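Local coordinates for rhamnogalacturonan endolyase YesW (Bacillus subtilis, PDB 2ZUX), which cleaves the rhamnogalacturonan backbone of plant cell-wall pectin by endo-type elimination, with calcium or manganese needed for activity, at residues L132-S137 with E520-L525; D97-G102 with L163-L168; A492-N495 with P501-Q504; K140-D145 with V265-A270; L503-L508 with P545-G550. One frame throughout, in Å; residues are numbered along the deposited sequence.

Contact 1: residues L132-S137 with E520-L525. With RAM (alpha-L-rhamnopyranose), chain N.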
# COMPACT_ATOMS: atom_id res chain seq x y z
N LEU A 132 1.25 0.93 12.48
CA LEU A 132 1.27 2.37 12.30
C LEU A 132 2.62 3.01 12.55
O LEU A 132 3.26 2.73 13.57
CB LEU A 132 0.25 3.00 13.26
CG LEU A 132 0.15 4.53 13.27
CD1 LEU A 132 -0.45 5.03 11.97
CD2 LEU A 132 -0.67 4.99 14.47
N LYS A 133 3.04 3.87 11.63
CA LYS A 133 4.25 4.66 11.81
C LYS A 133 3.86 6.02 12.37
O LYS A 133 2.97 6.69 11.83
CB LYS A 133 4.99 4.81 10.48
CG LYS A 133 6.30 5.61 10.56
CD LYS A 133 6.98 5.76 9.19
CE LYS A 133 6.24 6.76 8.33
NZ LYS A 133 6.78 6.83 6.93
N TRP A 134 4.53 6.42 13.45
CA TRP A 134 4.39 7.76 14.01
C TRP A 134 5.47 8.66 13.41
O TRP A 134 6.61 8.22 13.18
CB TRP A 134 4.57 7.72 15.53
CG TRP A 134 3.44 7.05 16.24
CD1 TRP A 134 3.36 5.75 16.63
CD2 TRP A 134 2.20 7.67 16.63
NE1 TRP A 134 2.15 5.52 17.27
CE2 TRP A 134 1.42 6.68 17.26
CE3 TRP A 134 1.68 8.96 16.50
CZ2 TRP A 134 0.14 6.94 17.78
CZ3 TRP A 134 0.41 9.23 17.01
CH2 TRP A 134 -0.34 8.22 17.64
N ASP A 135 5.12 9.92 13.16
CA ASP A 135 6.07 10.87 12.58
C ASP A 135 6.29 12.03 13.53
O ASP A 135 5.33 12.69 13.94
CB ASP A 135 5.56 11.39 11.23
CG ASP A 135 6.66 12.03 10.41
OD1 ASP A 135 7.69 11.37 10.16
OD2 ASP A 135 6.47 13.19 10.01
N PRO A 136 7.56 12.31 13.87
CA PRO A 136 7.84 13.49 14.68
C PRO A 136 7.69 14.73 13.81
O PRO A 136 7.93 14.69 12.59
CB PRO A 136 9.29 13.30 15.10
CG PRO A 136 9.90 12.53 13.97
CD PRO A 136 8.80 11.59 13.51
N SER A 137 7.30 15.84 14.43
CA SER A 137 7.00 17.07 13.70
C SER A 137 8.22 17.73 13.06
O SER A 137 8.08 18.69 12.30
CB SER A 137 6.29 18.06 14.62
OG SER A 137 7.07 18.33 15.77
N GLU A 520 -7.49 14.69 13.74
CA GLU A 520 -6.57 15.84 13.69
C GLU A 520 -5.51 15.79 14.79
O GLU A 520 -4.34 16.11 14.55
CB GLU A 520 -7.36 17.16 13.72
CG GLU A 520 -8.24 17.35 12.49
CD GLU A 520 -9.25 18.48 12.62
OE1 GLU A 520 -9.04 19.39 13.46
OE2 GLU A 520 -10.25 18.47 11.86
N ASP A 521 -5.91 15.35 15.98
CA ASP A 521 -5.00 15.28 17.12
C ASP A 521 -4.29 13.93 17.30
O ASP A 521 -3.57 13.73 18.28
CB ASP A 521 -5.71 15.70 18.42
CG ASP A 521 -6.78 14.70 18.87
OD1 ASP A 521 -6.99 13.66 18.22
OD2 ASP A 521 -7.43 14.96 19.91
N SER A 522 -4.50 13.01 16.35
CA SER A 522 -3.90 11.67 16.38
C SER A 522 -4.24 10.86 17.64
O SER A 522 -3.48 9.98 18.04
CB SER A 522 -2.38 11.72 16.16
OG SER A 522 -2.06 12.26 14.89
N SER A 523 -5.39 11.15 18.24
CA SER A 523 -5.87 10.35 19.36
C SER A 523 -6.49 9.03 18.91
O SER A 523 -6.66 8.11 19.70
CB SER A 523 -6.88 11.13 20.21
OG SER A 523 -7.99 11.53 19.44
N ALA A 524 -6.83 8.95 17.62
CA ALA A 524 -7.47 7.77 17.06
C ALA A 524 -7.22 7.66 15.56
O ALA A 524 -6.92 8.66 14.90
CB ALA A 524 -8.98 7.80 17.33
N LEU A 525 -7.34 6.45 15.05
CA LEU A 525 -7.53 6.22 13.62
C LEU A 525 -9.01 5.92 13.38
O LEU A 525 -9.64 5.24 14.19
CB LEU A 525 -6.70 5.04 13.13
CG LEU A 525 -5.18 5.11 13.28
CD1 LEU A 525 -4.55 3.81 12.82
CD2 LEU A 525 -4.59 6.30 12.52
C1 RAM N . 4.37 17.27 7.27
C2 RAM N . 4.87 15.90 7.74
C3 RAM N . 3.83 15.11 8.55
C4 RAM N . 2.47 15.20 7.88
C5 RAM N . 2.07 16.67 7.85
C6 RAM N . 0.67 16.86 7.27
O1 RAM N . 4.77 18.27 8.18
O2 RAM N . 5.29 15.15 6.62
O3 RAM N . 4.24 13.76 8.69
O4 RAM N . 1.48 14.38 8.48
O5 RAM N . 2.97 17.38 7.02
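W134 meets S522 through the outer corner of its six-membered ring: CH2 approaches S522 O at 3.6 Å, near the ring plane and at its edge, while CZ3 rests against S522 CB at 3.8 Å. The indole gets there because CG stands anti to its own carbonyl carbon (chi1 -70°), which swings the ring along the strand's flank until its far end reaches the turn. One ring face carries L132 CD2, 3.7 Å above the plane and nearer the rim than the centre. The other end of the indole is fixed by NE1, which bonds D154 on the neighbouring strand. Two residues earlier in the strand, L132 points at L525, and the two touch lightly, CD1 to CD1 at 4.4 Å. S522 has positive phi (58°), in a turn braced by D521: OD1 accepts from both S523 N and S523 OG, the former bond closing an Asx turn. S522 OG itself is tied to A114 N. D135, next in the strand after W134, turns OD2 to the rhamnose of chain N, with CG anti to the backbone N, and takes a hydrogen bond from its O3 at 2.7 Å; S139 OG bonds the same carboxylate oxygen. The pairing thus joins two adjoining sheets of a beta-propeller, with a light leucine contact and the W134-S522 contact across the seam and a substrate-binding aspartate on the strand that lines it.

Contact 2: residues D97-G102 with L163-L168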
# COMPACT_ATOMS: atom_id res chain seq x y z
N ASP A 97 -2.34 5.17 21.35
CA ASP A 97 -1.49 5.61 22.46
C ASP A 97 -0.51 6.62 21.89
O ASP A 97 0.56 6.26 21.40
CB ASP A 97 -0.77 4.42 23.10
CG ASP A 97 0.21 4.85 24.19
OD1 ASP A 97 0.01 5.92 24.80
OD2 ASP A 97 1.19 4.11 24.43
N LYS A 98 -0.89 7.89 21.92
CA LYS A 98 -0.09 8.92 21.30
C LYS A 98 1.20 9.11 22.08
O LYS A 98 1.18 9.35 23.29
CB LYS A 98 -0.89 10.23 21.20
CG LYS A 98 -0.21 11.33 20.39
CD LYS A 98 -1.14 12.53 20.26
CE LYS A 98 -0.47 13.66 19.52
NZ LYS A 98 -1.35 14.86 19.52
N PRO A 99 2.35 8.98 21.39
CA PRO A 99 3.64 9.11 22.07
C PRO A 99 3.86 10.54 22.50
O PRO A 99 3.46 11.47 21.80
CB PRO A 99 4.67 8.75 21.00
CG PRO A 99 3.89 8.21 19.83
CD PRO A 99 2.51 8.70 19.95
N ALA A 100 4.50 10.70 23.66
CA ALA A 100 4.87 12.01 24.17
C ALA A 100 5.92 12.65 23.28
O ALA A 100 6.76 11.95 22.69
CB ALA A 100 5.41 11.89 25.59
N GLY A 101 5.88 13.97 23.19
CA GLY A 101 6.88 14.74 22.46
C GLY A 101 8.24 14.70 23.13
O GLY A 101 8.39 14.16 24.23
N GLY A 102 9.23 15.26 22.46
CA GLY A 102 10.59 15.28 22.97
C GLY A 102 11.35 16.49 22.52
O GLY A 102 10.79 17.43 21.96
N LEU A 163 -0.60 -3.70 20.77
CA LEU A 163 0.19 -4.91 20.95
C LEU A 163 1.64 -4.63 21.33
O LEU A 163 2.22 -5.36 22.13
CB LEU A 163 0.12 -5.80 19.72
CG LEU A 163 -1.29 -6.25 19.32
CD1 LEU A 163 -1.23 -7.10 18.08
CD2 LEU A 163 -1.98 -7.01 20.46
N TRP A 164 2.21 -3.59 20.73
CA TRP A 164 3.60 -3.22 20.97
C TRP A 164 3.97 -1.91 20.30
O TRP A 164 3.22 -1.40 19.45
CB TRP A 164 4.56 -4.31 20.47
CG TRP A 164 4.29 -4.85 19.09
CD1 TRP A 164 3.64 -6.01 18.78
CD2 TRP A 164 4.70 -4.28 17.84
NE1 TRP A 164 3.61 -6.20 17.43
CE2 TRP A 164 4.26 -5.16 16.82
CE3 TRP A 164 5.39 -3.12 17.47
CZ2 TRP A 164 4.47 -4.91 15.46
CZ3 TRP A 164 5.60 -2.86 16.11
CH2 TRP A 164 5.15 -3.76 15.13
N ARG A 165 5.12 -1.40 20.71
CA ARG A 165 5.79 -0.28 20.06
C ARG A 165 7.25 -0.63 19.86
O ARG A 165 7.92 -1.10 20.79
CB ARG A 165 5.68 1.00 20.92
CG ARG A 165 6.58 2.16 20.46
CD ARG A 165 6.20 3.48 21.12
NE ARG A 165 4.80 3.78 20.80
CZ ARG A 165 4.01 4.59 21.50
NH1 ARG A 165 4.47 5.24 22.57
NH2 ARG A 165 2.76 4.76 21.12
N ILE A 166 7.73 -0.39 18.65
CA ILE A 166 9.16 -0.44 18.33
C ILE A 166 9.65 0.99 18.21
O ILE A 166 9.01 1.82 17.55
CB ILE A 166 9.40 -1.20 16.99
CG1 ILE A 166 9.07 -2.68 17.17
CG2 ILE A 166 10.84 -1.00 16.46
CD1 ILE A 166 9.07 -3.47 15.87
N ASN A 167 10.77 1.29 18.85
CA ASN A 167 11.39 2.60 18.73
C ASN A 167 12.67 2.44 17.91
O ASN A 167 13.62 1.81 18.36
CB ASN A 167 11.71 3.18 20.11
CG ASN A 167 12.30 4.58 20.03
OD1 ASN A 167 12.92 4.94 19.03
ND2 ASN A 167 12.09 5.38 21.06
N LEU A 168 12.69 2.99 16.70
CA LEU A 168 13.83 2.75 15.82
C LEU A 168 15.11 3.43 16.31
O LEU A 168 16.21 3.02 15.94
CB LEU A 168 13.50 3.13 14.37
CG LEU A 168 12.59 2.11 13.69
CD1 LEU A 168 11.91 2.71 12.49
CD2 LEU A 168 13.37 0.86 13.27
O HOH W 1 2.73 6.71 24.42
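R165 reaches across to D97 and P99 and presents its guanidinium to both, using edge for one and face for the other. At the edge, R165 NH2 donates to D97 O at 2.7 Å; the oxygen lies in the guanidinium plane, and the donor lies in the carbonyl plane with a C=O...N angle of 157°. Over one face sits the proline ring, P99 CG 3.7 Å above the outer part of the plane. The D97 carboxylate lies on the other side of that plane from the proline, displaced past the edge formed by NH1 and NH2. Its own plane is tilted only 23° from the guanidinium, and D97 OD2 is 3.7 Å from R165 NH2, a long salt bridge of charges alone, since no N-H points at it. K162 is the stronger partner of that carboxylate. A bend at chi3 (-58°) in the otherwise extended arginine chain brings its flat end alongside D97 O and under the proline ring. Water 1 accepts from R165 NH1 at 2.9 Å and donates weakly to D97 OD1. A leucine in place of R165 would probably leave D97 O without its donor and the proline ring without its flat cover. R165 NE is held by D154 OD1 on strand 152-156, and the arginine also packs on W134 of strand 129-136. The link between strands 91-95 and 102-103 is thereby pinned over strand 162-167, the edge strand of the five-stranded sheet that this link leads into.

Contact 3: residues A492-N495 with P501-Q504. With RAM (alpha-L-rhamnopyranose), chain N; RAM (alpha-L-rhamnopyranose), chain M.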
# COMPACT_ATOMS: atom_id res chain seq x y z
N ALA A 492 -7.98 13.75 9.19
CA ALA A 492 -6.92 14.46 8.50
C ALA A 492 -6.07 13.49 7.72
O ALA A 492 -5.87 12.35 8.12
CB ALA A 492 -6.06 15.23 9.49
N ALA A 493 -5.57 13.97 6.59
CA ALA A 493 -4.59 13.26 5.80
C ALA A 493 -3.19 13.60 6.29
O ALA A 493 -3.01 14.45 7.18
CB ALA A 493 -4.76 13.60 4.33
N ASN A 494 -2.19 12.94 5.70
CA ASN A 494 -0.81 13.02 6.17
C ASN A 494 0.14 13.52 5.08
O ASN A 494 -0.23 13.62 3.91
CB ASN A 494 -0.29 11.64 6.63
CG ASN A 494 -1.25 10.90 7.55
OD1 ASN A 494 -1.36 9.67 7.48
ND2 ASN A 494 -1.94 11.63 8.40
N ASN A 495 1.37 13.79 5.48
CA ASN A 495 2.48 14.01 4.56
C ASN A 495 2.37 15.30 3.76
O ASN A 495 2.71 15.35 2.58
CB ASN A 495 2.73 12.78 3.67
CG ASN A 495 3.03 11.54 4.48
OD1 ASN A 495 2.49 10.45 4.21
ND2 ASN A 495 3.90 11.67 5.45
N PRO A 501 -3.94 9.26 2.91
CA PRO A 501 -4.58 8.66 4.07
C PRO A 501 -3.57 7.79 4.81
O PRO A 501 -2.59 7.34 4.21
CB PRO A 501 -5.67 7.79 3.44
CG PRO A 501 -5.09 7.38 2.13
CD PRO A 501 -4.34 8.61 1.65
N THR A 502 -3.81 7.55 6.09
CA THR A 502 -2.99 6.59 6.81
C THR A 502 -2.96 5.25 6.07
O THR A 502 -1.90 4.64 5.95
CB THR A 502 -3.43 6.50 8.30
OG1 THR A 502 -2.81 7.59 9.00
CG2 THR A 502 -3.00 5.22 8.96
N LEU A 503 -4.10 4.82 5.51
CA LEU A 503 -4.12 3.63 4.66
C LEU A 503 -5.41 3.61 3.86
O LEU A 503 -6.45 3.99 4.38
CB LEU A 503 -4.02 2.34 5.49
CG LEU A 503 -3.89 1.01 4.72
CD1 LEU A 503 -2.61 0.96 3.89
CD2 LEU A 503 -3.98 -0.16 5.68
N GLN A 504 -5.32 3.17 2.61
CA GLN A 504 -6.50 2.81 1.83
C GLN A 504 -6.36 1.35 1.44
O GLN A 504 -5.35 0.95 0.85
CB GLN A 504 -6.60 3.66 0.57
CG GLN A 504 -7.76 3.27 -0.35
CD GLN A 504 -7.71 4.04 -1.65
OE1 GLN A 504 -7.80 5.27 -1.66
NE2 GLN A 504 -7.53 3.31 -2.75
C1 RAM N . 4.37 17.27 7.27
C2 RAM N . 4.87 15.90 7.74
C3 RAM N . 3.83 15.11 8.55
C4 RAM N . 2.47 15.20 7.88
C5 RAM N . 2.07 16.67 7.85
C6 RAM N . 0.67 16.86 7.27
O1 RAM N . 4.77 18.27 8.18
O2 RAM N . 5.29 15.15 6.62
O3 RAM N . 4.24 13.76 8.69
O4 RAM N . 1.48 14.38 8.48
O5 RAM N . 2.97 17.38 7.02
C1 RAM M . 6.95 14.95 2.55
C2 RAM M . 6.73 15.42 1.11
C3 RAM M . 5.61 16.47 1.04
C4 RAM M . 5.86 17.61 2.02
C5 RAM M . 6.09 17.05 3.43
C6 RAM M . 6.47 18.17 4.39
O1 RAM M . 5.88 14.13 2.97
O2 RAM M . 7.95 15.96 0.64
O3 RAM M . 5.48 16.97 -0.27
O4 RAM M . 4.77 18.52 1.99
O5 RAM M . 7.11 16.06 3.43
O HOH W 2 -4.69 10.00 7.83
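A short polar contact between N494 and T502 closes the base of a loop that leaves strand 491-492 and returns into strand 503-505, beside the rhamnose-binding pocket. T502 OG1 is hydrogen-bonded to N115 O and also lies 3.0 Å from N494 OD1. The first torsion of N494, which puts CG anti to the carbonyl carbon (chi1 -47°), carries the amide to the threonine side, and there OD1 is the amide atom that comes closest to the hydroxyl. T502 itself belongs to a classic beta bulge in which it and L503 both face V516. A second bridge runs through water 2, which donates to A492 O at 2.6 Å and accepts a weak bond from T502 N. On the far side of the loop the backbone borders the sugars: N494 CA is 3.5 Å from O4 of the chain N rhamnose, while N495 O receives a weak hydrogen bond of 3.4 Å from O1 of the chain M rhamnose. With an alanine at N494, T502 OG1 would probably lose one of its polar neighbours and a gap would open between loop and strand. D135, N115, T497 and Y558 supply further bonds to the two sugars. The chemistry is consistent with the amide, the hydroxyl and a bridging water helping to position the backbone of N494 and N495 where it borders the substrate-binding site.

Contact 4: residues K140-D145 with V265-A270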
# COMPACT_ATOMS: atom_id res chain seq x y z
N LYS A 140 12.31 14.94 8.27
CA LYS A 140 13.09 15.66 7.26
C LYS A 140 13.08 15.00 5.90
O LYS A 140 13.19 13.77 5.79
CB LYS A 140 14.55 15.78 7.72
CG LYS A 140 14.77 16.69 8.93
CD LYS A 140 14.71 18.16 8.53
CE LYS A 140 14.78 19.08 9.75
NZ LYS A 140 13.48 19.12 10.46
N ASP A 141 12.97 15.83 4.86
CA ASP A 141 13.34 15.40 3.52
C ASP A 141 14.86 15.22 3.46
O ASP A 141 15.60 15.85 4.21
CB ASP A 141 12.90 16.41 2.47
CG ASP A 141 13.23 15.94 1.07
OD1 ASP A 141 12.62 14.95 0.62
OD2 ASP A 141 14.12 16.55 0.43
N ASN A 142 15.32 14.36 2.55
CA ASN A 142 16.75 14.11 2.38
C ASN A 142 17.55 15.36 2.02
O ASN A 142 18.76 15.41 2.25
CB ASN A 142 16.98 13.03 1.33
CG ASN A 142 16.54 11.66 1.78
OD1 ASN A 142 17.30 10.68 1.67
ND2 ASN A 142 15.33 11.56 2.30
N SER A 143 16.88 16.35 1.43
CA SER A 143 17.55 17.60 1.07
C SER A 143 17.79 18.53 2.26
O SER A 143 18.52 19.51 2.13
CB SER A 143 16.75 18.35 -0.00
OG SER A 143 15.53 18.80 0.53
N GLN A 144 17.16 18.23 3.40
CA GLN A 144 17.20 19.12 4.56
C GLN A 144 18.12 18.62 5.66
O GLN A 144 18.10 17.44 6.00
CB GLN A 144 15.81 19.26 5.15
CG GLN A 144 14.78 19.83 4.21
CD GLN A 144 13.41 19.81 4.83
OE1 GLN A 144 12.84 18.74 5.09
NE2 GLN A 144 12.87 20.99 5.11
N ASP A 145 18.91 19.53 6.23
CA ASP A 145 19.72 19.21 7.40
C ASP A 145 18.90 19.44 8.67
O ASP A 145 17.96 20.25 8.70
CB ASP A 145 21.00 20.06 7.43
CG ASP A 145 21.89 19.85 6.20
OD1 ASP A 145 21.95 18.71 5.68
OD2 ASP A 145 22.54 20.83 5.73
N VAL A 265 22.23 8.80 -0.96
CA VAL A 265 22.58 7.57 -0.24
C VAL A 265 21.40 7.00 0.54
O VAL A 265 21.31 5.78 0.71
CB VAL A 265 23.80 7.82 0.70
CG1 VAL A 265 23.49 8.90 1.73
CG2 VAL A 265 24.24 6.52 1.38
N ASP A 266 20.50 7.86 1.00
CA ASP A 266 19.46 7.45 1.93
C ASP A 266 18.07 7.46 1.28
O ASP A 266 17.07 7.76 1.93
CB ASP A 266 19.50 8.31 3.19
CG ASP A 266 20.61 7.91 4.15
OD1 ASP A 266 21.22 6.83 3.97
OD2 ASP A 266 20.87 8.71 5.08
N ARG A 267 18.03 7.09 0.00
CA ARG A 267 16.77 7.01 -0.73
C ARG A 267 16.34 5.56 -0.78
O ARG A 267 16.81 4.78 -1.62
CB ARG A 267 16.93 7.59 -2.14
CG ARG A 267 17.21 9.10 -2.13
CD ARG A 267 16.00 9.87 -1.65
NE ARG A 267 16.22 11.30 -1.80
CZ ARG A 267 15.24 12.20 -1.92
NH1 ARG A 267 13.98 11.81 -1.93
NH2 ARG A 267 15.54 13.48 -2.05
N PHE A 268 15.45 5.18 0.12
CA PHE A 268 15.06 3.78 0.28
C PHE A 268 13.67 3.49 -0.26
O PHE A 268 12.77 4.33 -0.18
CB PHE A 268 15.09 3.39 1.76
CG PHE A 268 16.45 3.52 2.39
CD1 PHE A 268 17.40 2.52 2.21
CD2 PHE A 268 16.78 4.64 3.13
CE1 PHE A 268 18.67 2.63 2.79
CE2 PHE A 268 18.03 4.77 3.71
CZ PHE A 268 18.99 3.77 3.53
N LEU A 269 13.52 2.28 -0.79
CA LEU A 269 12.21 1.69 -1.08
C LEU A 269 12.23 0.24 -0.60
O LEU A 269 13.28 -0.27 -0.20
CB LEU A 269 11.87 1.77 -2.58
CG LEU A 269 11.89 3.15 -3.23
CD1 LEU A 269 11.83 3.01 -4.75
CD2 LEU A 269 10.75 4.01 -2.69
N ALA A 270 11.08 -0.40 -0.60
CA ALA A 270 11.00 -1.79 -0.18
C ALA A 270 9.74 -2.39 -0.74
O ALA A 270 8.81 -1.67 -1.14
CB ALA A 270 11.01 -1.91 1.36
O HOH W 3 12.54 14.16 -2.00
O HOH W 4 14.41 16.55 -2.21
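N142 lies flat on the guanidinium of R267, and this is the tight half of the contact. The amide and guanidinium planes are 24° apart, with N142 CG 3.6 Å above the arginine plane and away from its middle, and the two side chains run antiparallel. CB of N142 adds to the cover, 3.7 Å from R267 NH2. A bend at chi2 (-68°) lays the R267 guanidinium alongside N142, and N263 OD1 takes the hydrogen bond from NE, fixing the rotation of the plane. The other half is loose and wet. D141 OD2 remains 4.2 Å from R267 NH2, and no N-H of the arginine points at it, so the opposite charges meet through solvent instead: water 3 accepts from R267 NH1 at 2.8 Å and donates to D141 OD1, while water 4 accepts from R267 NH2 at 3.3 Å and donates to D141 OD2. Both waters lie at the guanidinium edge. The aspartate is meanwhile occupied by its own turn, as D141 OD2 also takes bonds from S143 N and S143 OG (2.7 Å from the latter). S143 and Q144 are solvent-exposed. The result is a type I turn from D141 to Q144, combined with an Asx turn, braced against the chain entering strand 268-273 of another propeller sheet. D141 comes within about 4 Å of the side chain of Y558, a substrate-binding residue, placing this inter-sheet loop packing at the border of the rhamnose site.

Contact 5: residues L503-L508 with P545-G550. With CA (calcium ion), chain E.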
# COMPACT_ATOMS: atom_id res chain seq x y z
N LEU A 503 -4.10 4.82 5.51
CA LEU A 503 -4.12 3.63 4.66
C LEU A 503 -5.41 3.61 3.86
O LEU A 503 -6.45 3.99 4.38
CB LEU A 503 -4.02 2.34 5.49
CG LEU A 503 -3.89 1.01 4.72
CD1 LEU A 503 -2.61 0.96 3.89
CD2 LEU A 503 -3.98 -0.16 5.68
N GLN A 504 -5.32 3.17 2.61
CA GLN A 504 -6.50 2.81 1.83
C GLN A 504 -6.36 1.35 1.44
O GLN A 504 -5.35 0.95 0.85
CB GLN A 504 -6.60 3.66 0.57
CG GLN A 504 -7.76 3.27 -0.35
CD GLN A 504 -7.71 4.04 -1.65
OE1 GLN A 504 -7.80 5.27 -1.66
NE2 GLN A 504 -7.53 3.31 -2.75
N ALA A 505 -7.35 0.52 1.78
CA ALA A 505 -7.30 -0.91 1.48
C ALA A 505 -8.66 -1.52 1.69
O ALA A 505 -9.40 -1.11 2.59
CB ALA A 505 -6.29 -1.61 2.38
N ASP A 506 -8.98 -2.53 0.89
CA ASP A 506 -10.14 -3.38 1.19
C ASP A 506 -9.79 -4.28 2.37
O ASP A 506 -9.29 -5.40 2.18
CB ASP A 506 -10.55 -4.22 -0.01
CG ASP A 506 -11.67 -5.19 0.32
OD1 ASP A 506 -12.40 -4.95 1.31
OD2 ASP A 506 -11.80 -6.18 -0.42
N LEU A 507 -10.04 -3.79 3.58
CA LEU A 507 -9.65 -4.54 4.77
C LEU A 507 -10.80 -5.20 5.52
O LEU A 507 -10.55 -6.01 6.41
CB LEU A 507 -8.76 -3.70 5.70
CG LEU A 507 -9.08 -2.25 6.04
CD1 LEU A 507 -10.28 -2.15 6.96
CD2 LEU A 507 -7.87 -1.58 6.69
N LEU A 508 -12.03 -4.85 5.18
CA LEU A 508 -13.21 -5.53 5.73
C LEU A 508 -14.38 -5.35 4.76
O LEU A 508 -14.29 -4.57 3.82
CB LEU A 508 -13.58 -5.02 7.13
CG LEU A 508 -13.66 -3.53 7.40
CD1 LEU A 508 -14.99 -2.95 6.96
CD2 LEU A 508 -13.41 -3.25 8.89
N PRO A 545 -3.28 -10.94 -6.41
CA PRO A 545 -1.82 -10.95 -6.27
C PRO A 545 -1.08 -9.63 -6.48
O PRO A 545 0.05 -9.54 -6.03
CB PRO A 545 -1.38 -11.98 -7.32
CG PRO A 545 -2.49 -12.02 -8.31
CD PRO A 545 -3.73 -11.85 -7.49
N VAL A 546 -1.67 -8.65 -7.16
CA VAL A 546 -1.04 -7.33 -7.34
C VAL A 546 -1.57 -6.33 -6.31
O VAL A 546 -0.81 -5.52 -5.75
CB VAL A 546 -1.22 -6.80 -8.79
CG1 VAL A 546 -0.78 -5.35 -8.92
CG2 VAL A 546 -0.43 -7.67 -9.75
N TYR A 547 -2.88 -6.37 -6.05
CA TYR A 547 -3.46 -5.47 -5.06
C TYR A 547 -2.86 -5.71 -3.68
O TYR A 547 -2.49 -4.76 -2.98
CB TYR A 547 -4.98 -5.63 -5.02
CG TYR A 547 -5.67 -4.61 -4.14
CD1 TYR A 547 -6.22 -3.46 -4.67
CD2 TYR A 547 -5.76 -4.82 -2.77
CE1 TYR A 547 -6.85 -2.52 -3.85
CE2 TYR A 547 -6.37 -3.90 -1.94
CZ TYR A 547 -6.92 -2.76 -2.49
OH TYR A 547 -7.53 -1.87 -1.64
N ARG A 548 -2.78 -6.97 -3.27
CA ARG A 548 -2.26 -7.28 -1.93
C ARG A 548 -0.85 -6.75 -1.76
O ARG A 548 -0.47 -6.23 -0.70
CB ARG A 548 -2.30 -8.79 -1.66
CG ARG A 548 -1.71 -9.22 -0.31
CD ARG A 548 -2.51 -8.60 0.81
NE ARG A 548 -1.98 -8.80 2.16
CZ ARG A 548 -1.15 -7.96 2.79
NH1 ARG A 548 -0.66 -6.89 2.16
NH2 ARG A 548 -0.78 -8.21 4.04
N LEU A 549 -0.05 -6.89 -2.81
CA LEU A 549 1.32 -6.39 -2.77
C LEU A 549 1.36 -4.87 -2.75
O LEU A 549 2.23 -4.29 -2.11
CB LEU A 549 2.15 -6.96 -3.94
CG LEU A 549 2.23 -8.49 -3.95
CD1 LEU A 549 3.06 -8.95 -5.13
CD2 LEU A 549 2.79 -9.04 -2.65
N GLY A 550 0.41 -4.23 -3.44
CA GLY A 550 0.26 -2.77 -3.37
C GLY A 550 -0.03 -2.25 -1.97
O GLY A 550 0.49 -1.20 -1.56
CA CA E . -14.21 -3.46 1.83
O HOH W 5 -16.56 -2.82 1.58
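Y547 reaches from helix 547-553 to D506, in the calcium-binding loop that follows strand 503-505 of the propeller; D506 is also the centre of an inverse gamma turn. The interactions fall into three kinds. First is a hydrogen bond: D506 N donates to Y547 OH at 3.0 Å (N-H...O 145°), approaching at the ring edge near its plane. With CG anti to the backbone N (chi1 -173°), the tyrosine extends its whole length toward the strand end. E513 OE2 is bonded to the same hydroxyl, which therefore takes one bond and presumably gives one, satisfying a buried polar group. Second is close packing: A505 CA sits 3.3 Å from Y547 OH, also at the edge, and little else of the helix touches the strand. Third is metal coordination, on the other side of D506. Its carboxylate leads away from the tyrosine, OD2 to T540 and OD1 to the calcium ion, so the residue links ring and metal through one backbone N and one side chain. D510, R512 and E514 complete the protein part of the site, and L507 N bonds E514 OE1. The calcium is held by D506 OD1 at 2.4 Å, L508 O at 2.3 Å and water 5 at 2.4 Å.

Overall arrangement
All five contacts lie within the beta-propeller. Contacts 1 and 2 are neighbours, centres 10 Å apart, sharing the sheet of strands 109-120, 129-136, 152-156 and 162-167; W134 packs on P99, and K98 NZ probably bonds D521 O. Contact 3 is likewise 10 Å from contact 1, and both touch the chain N rhamnose. Contact 3 continues directly into contact 5, their centres 15 Å apart. The strand they share is 503-505. Contact 4 stands about 20 Å from contacts 1 and 3. Along the chain, contacts 3 and 4 nest inside the loop closed by contact 1, and contacts 2 and 5 cross it in sequence. Strand 524-528 pairs with strand 91-95, consistent with the beginning and end of the propeller region meeting in one sheet.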